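Local coordinates for protein nicotinate phosphoribosyltransferase (Saccharomyces cerevisiae, PDB 1VLP) that catalyses the ATP-dependent synthesis of nicotinate ribonucleotide from nicotinate and phosphoribosyl diphosphate, the first step of NAD biosynthesis from nicotinic acid, at residues M26-T37 against I89-I100. Residues are numbered along the deposited sequence; the frame is centred on the assembly and turned at random.
Sequences MYKITMHAAVFT and IPYLPSAYIKYI
His-32 and Phe-36, one turn apart on helix 26-38, meet Tyr-96 and Tyr-99 of helix 94-101 in an aromatic cluster, a worked example of how two nearly perpendicular helices in the N-terminal region of this phosphoribosyltransferase can be joined by rings. The short helical segments cross at 103°, with axes 9.7 Å apart. Both imidazole nitrogens are engaged: His-32 ND1 hydrogen-bonds Tyr-96 OH at 2.8 Å, and His-32 NE2 hydrogen-bonds Tyr-99 OH at 3.0 Å, so two phenols fix the rotation of the buried ring. Tyr-96 also turns its edge, through CE1, to the imidazole face, the planes standing at 87°. With CG anti to the backbone N (chi1 170°), the Tyr-96 side chain enters as a knob among Ile-29, His-32, Ala-33 and Phe-36; Ala-33 CB lies over the centre of one face, 3.8 Å from the ring centroid, in a CH-pi contact, while Ile-100 CG1 lies on the opposite face toward the rim. Phe-36 and Tyr-99 form an offset stack, centroids 4.2 Å apart and planes nearly parallel. Replacing Tyr-99 by alanine is likely to leave His-32 NE2 without this hydrogen-bond partner and Phe-36 without its stacking ring. Leu-92, the last residue of a type I turn that begins at Ile-89, packs its CD2 on Ala-33 CB; Pro-93 follows at the N-cap of helix 94-101. Selenomethionine Met-26 extends its chain to meet Ile-89 tip to tip, SE lying 4.0 Å from Ile-89 CD1. In the second shell, Lys-138 touches Phe-36 and Tyr-99, and Tyr-105 meets Tyr-99 edge-to-face. Next to Met-26, Tyr-27, assigned by similarity to nicotinate binding, has its OH hydrogen-bonded to Glu-144 OE1.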
# COMPACT_ATOMS: atom_id res chain seq x y z
N MSE A 26 -7.09 2.03 -1.00
CA MSE A 26 -7.64 3.38 -0.81
C MSE A 26 -6.59 4.45 -0.82
O MSE A 26 -6.86 5.55 -1.36
CB MSE A 26 -8.43 3.51 0.48
CG MSE A 26 -8.80 4.98 0.82
SE MSE A 26 -10.10 4.89 2.24
CE MSE A 26 -9.83 6.83 2.95
N TYR A 27 -5.38 4.16 -0.30
CA TYR A 27 -4.33 5.19 -0.30
C TYR A 27 -3.99 5.66 -1.71
O TYR A 27 -3.59 6.82 -1.88
CB TYR A 27 -3.07 4.78 0.46
CG TYR A 27 -2.10 3.90 -0.31
CD1 TYR A 27 -1.14 4.46 -1.16
CD2 TYR A 27 -2.15 2.53 -0.22
CE1 TYR A 27 -0.24 3.65 -1.87
CE2 TYR A 27 -1.25 1.71 -0.94
CZ TYR A 27 -0.31 2.27 -1.75
OH TYR A 27 0.55 1.44 -2.43
N LYS A 28 -4.22 4.82 -2.73
CA LYS A 28 -3.96 5.30 -4.10
C LYS A 28 -4.90 6.41 -4.55
O LYS A 28 -4.48 7.36 -5.19
CB LYS A 28 -3.91 4.12 -5.10
CG LYS A 28 -2.77 3.15 -4.85
CD LYS A 28 -1.47 3.40 -5.66
CE LYS A 28 -0.65 4.64 -5.36
NZ LYS A 28 0.65 4.54 -6.13
N ILE A 29 -6.17 6.32 -4.18
CA ILE A 29 -7.13 7.35 -4.48
C ILE A 29 -6.91 8.62 -3.70
O ILE A 29 -7.03 9.70 -4.25
CB ILE A 29 -8.58 6.77 -4.32
CG1 ILE A 29 -8.80 5.63 -5.34
CG2 ILE A 29 -9.68 7.83 -4.47
CD1 ILE A 29 -8.67 6.04 -6.82
N THR A 30 -6.59 8.52 -2.42
CA THR A 30 -6.30 9.75 -1.65
C THR A 30 -5.01 10.42 -2.17
O THR A 30 -5.01 11.64 -2.36
CB THR A 30 -6.27 9.51 -0.14
OG1 THR A 30 -5.36 8.45 0.17
CG2 THR A 30 -7.66 9.15 0.36
N MSE A 31 -3.96 9.65 -2.47
CA MSE A 31 -2.81 10.22 -3.14
C MSE A 31 -3.13 10.87 -4.46
O MSE A 31 -2.67 11.94 -4.76
CB MSE A 31 -1.79 9.11 -3.44
CG MSE A 31 -0.93 8.66 -2.31
SE MSE A 31 0.32 10.13 -1.87
CE MSE A 31 1.28 10.23 -3.41
N HIS A 32 -3.97 10.19 -5.25
CA HIS A 32 -4.40 10.73 -6.54
C HIS A 32 -5.04 12.12 -6.35
O HIS A 32 -4.77 13.08 -7.06
CB HIS A 32 -5.38 9.75 -7.20
CG HIS A 32 -5.68 10.09 -8.63
ND1 HIS A 32 -6.86 9.69 -9.26
CD2 HIS A 32 -4.97 10.77 -9.57
CE1 HIS A 32 -6.83 10.10 -10.52
NE2 HIS A 32 -5.71 10.79 -10.72
N ALA A 33 -5.96 12.21 -5.38
CA ALA A 33 -6.60 13.49 -5.03
C ALA A 33 -5.58 14.51 -4.57
O ALA A 33 -5.62 15.66 -4.99
CB ALA A 33 -7.65 13.29 -3.99
N ALA A 34 -4.62 14.06 -3.75
CA ALA A 34 -3.61 15.00 -3.24
C ALA A 34 -2.70 15.52 -4.37
O ALA A 34 -2.36 16.71 -4.43
CB ALA A 34 -2.77 14.32 -2.12
N VAL A 35 -2.32 14.63 -5.30
CA VAL A 35 -1.41 14.96 -6.37
C VAL A 35 -2.11 15.84 -7.38
O VAL A 35 -1.52 16.82 -7.87
CB VAL A 35 -0.89 13.68 -7.01
CG1 VAL A 35 -0.23 13.92 -8.30
CG2 VAL A 35 0.06 12.97 -6.00
N PHE A 36 -3.35 15.48 -7.69
CA PHE A 36 -4.18 16.27 -8.60
C PHE A 36 -4.34 17.70 -8.07
O PHE A 36 -4.26 18.64 -8.84
CB PHE A 36 -5.57 15.61 -8.80
CG PHE A 36 -6.58 16.53 -9.46
CD1 PHE A 36 -6.48 16.82 -10.80
CD2 PHE A 36 -7.58 17.16 -8.69
CE1 PHE A 36 -7.41 17.68 -11.41
CE2 PHE A 36 -8.50 18.02 -9.31
CZ PHE A 36 -8.40 18.27 -10.65
N THR A 37 -4.60 17.82 -6.77
CA THR A 37 -4.90 19.08 -6.12
C THR A 37 -3.67 20.02 -6.10
O THR A 37 -3.77 21.22 -6.39
CB THR A 37 -5.53 18.86 -4.71
OG1 THR A 37 -6.82 18.17 -4.83
CG2 THR A 37 -5.77 20.17 -3.98
N ILE A 89 -15.55 8.47 1.43
CA ILE A 89 -14.43 9.41 1.52
C ILE A 89 -14.93 10.81 1.23
O ILE A 89 -14.60 11.40 0.20
CB ILE A 89 -13.24 9.02 0.60
CG1 ILE A 89 -13.10 7.48 0.47
CG2 ILE A 89 -11.98 9.66 1.13
CD1 ILE A 89 -11.95 7.05 -0.51
N PRO A 90 -15.78 11.37 2.12
CA PRO A 90 -16.47 12.61 1.83
C PRO A 90 -15.57 13.83 1.74
O PRO A 90 -15.96 14.82 1.16
CB PRO A 90 -17.48 12.75 3.00
CG PRO A 90 -16.89 11.97 4.07
CD PRO A 90 -16.17 10.85 3.44
N TYR A 91 -14.36 13.72 2.29
CA TYR A 91 -13.38 14.79 2.28
C TYR A 91 -12.55 14.84 1.01
O TYR A 91 -11.71 15.71 0.87
CB TYR A 91 -12.47 14.67 3.52
CG TYR A 91 -11.84 13.32 3.74
CD1 TYR A 91 -10.61 12.99 3.15
CD2 TYR A 91 -12.47 12.36 4.53
CE1 TYR A 91 -10.04 11.76 3.34
CE2 TYR A 91 -11.90 11.12 4.73
CZ TYR A 91 -10.69 10.83 4.12
OH TYR A 91 -10.12 9.59 4.32
N LEU A 92 -12.75 13.92 0.05
CA LEU A 92 -12.15 14.12 -1.27
C LEU A 92 -12.63 15.45 -1.81
O LEU A 92 -13.83 15.75 -1.75
CB LEU A 92 -12.53 13.03 -2.27
CG LEU A 92 -12.01 11.64 -1.95
CD1 LEU A 92 -12.59 10.59 -2.95
CD2 LEU A 92 -10.50 11.61 -2.01
N PRO A 93 -11.71 16.28 -2.32
CA PRO A 93 -12.14 17.56 -2.86
C PRO A 93 -13.13 17.45 -4.02
O PRO A 93 -13.02 16.58 -4.90
CB PRO A 93 -10.85 18.25 -3.31
CG PRO A 93 -9.75 17.49 -2.68
CD PRO A 93 -10.24 16.13 -2.33
N SER A 94 -14.08 18.39 -4.04
CA SER A 94 -15.02 18.51 -5.12
C SER A 94 -14.42 18.47 -6.52
O SER A 94 -14.94 17.78 -7.42
CB SER A 94 -15.84 19.81 -4.94
OG SER A 94 -16.72 19.57 -3.87
N ALA A 95 -13.32 19.20 -6.69
CA ALA A 95 -12.69 19.33 -7.98
C ALA A 95 -12.06 18.03 -8.48
O ALA A 95 -11.99 17.80 -9.68
CB ALA A 95 -11.66 20.43 -7.94
N TYR A 96 -11.61 17.21 -7.53
CA TYR A 96 -11.04 15.89 -7.81
C TYR A 96 -12.14 14.97 -8.33
O TYR A 96 -12.01 14.37 -9.39
CB TYR A 96 -10.31 15.30 -6.60
CG TYR A 96 -9.95 13.83 -6.83
CD1 TYR A 96 -8.87 13.48 -7.64
CD2 TYR A 96 -10.72 12.82 -6.27
CE1 TYR A 96 -8.56 12.12 -7.89
CE2 TYR A 96 -10.42 11.47 -6.49
CZ TYR A 96 -9.34 11.13 -7.31
OH TYR A 96 -9.05 9.82 -7.52
N ILE A 97 -13.27 14.95 -7.62
CA ILE A 97 -14.44 14.14 -8.02
C ILE A 97 -14.93 14.52 -9.42
O ILE A 97 -15.26 13.62 -10.21
CB ILE A 97 -15.57 14.27 -6.97
CG1 ILE A 97 -15.13 13.65 -5.63
CG2 ILE A 97 -16.89 13.65 -7.46
CD1 ILE A 97 -14.90 12.10 -5.59
N LYS A 98 -15.02 15.83 -9.72
CA LYS A 98 -15.35 16.30 -11.06
C LYS A 98 -14.39 15.80 -12.14
O LYS A 98 -14.81 15.40 -13.25
CB LYS A 98 -15.41 17.84 -11.10
CG LYS A 98 -15.86 18.42 -12.42
CD LYS A 98 -16.32 19.87 -12.27
N TYR A 99 -13.10 15.84 -11.79
CA TYR A 99 -12.02 15.40 -12.67
C TYR A 99 -12.11 13.92 -13.00
O TYR A 99 -12.04 13.56 -14.17
CB TYR A 99 -10.66 15.82 -12.06
CG TYR A 99 -9.46 14.99 -12.37
CD1 TYR A 99 -8.78 15.11 -13.57
CD2 TYR A 99 -8.94 14.14 -11.39
CE1 TYR A 99 -7.64 14.34 -13.81
CE2 TYR A 99 -7.81 13.40 -11.62
CZ TYR A 99 -7.18 13.49 -12.83
OH TYR A 99 -6.04 12.75 -13.03
N ILE A 100 -12.31 13.07 -11.99
CA ILE A 100 -12.46 11.64 -12.27
C ILE A 100 -13.86 11.23 -12.82
O ILE A 100 -14.00 10.12 -13.36
CB ILE A 100 -12.05 10.72 -11.11
CG1 ILE A 100 -12.87 10.99 -9.83
CG2 ILE A 100 -10.53 10.86 -10.85
CD1 ILE A 100 -12.84 9.86 -8.84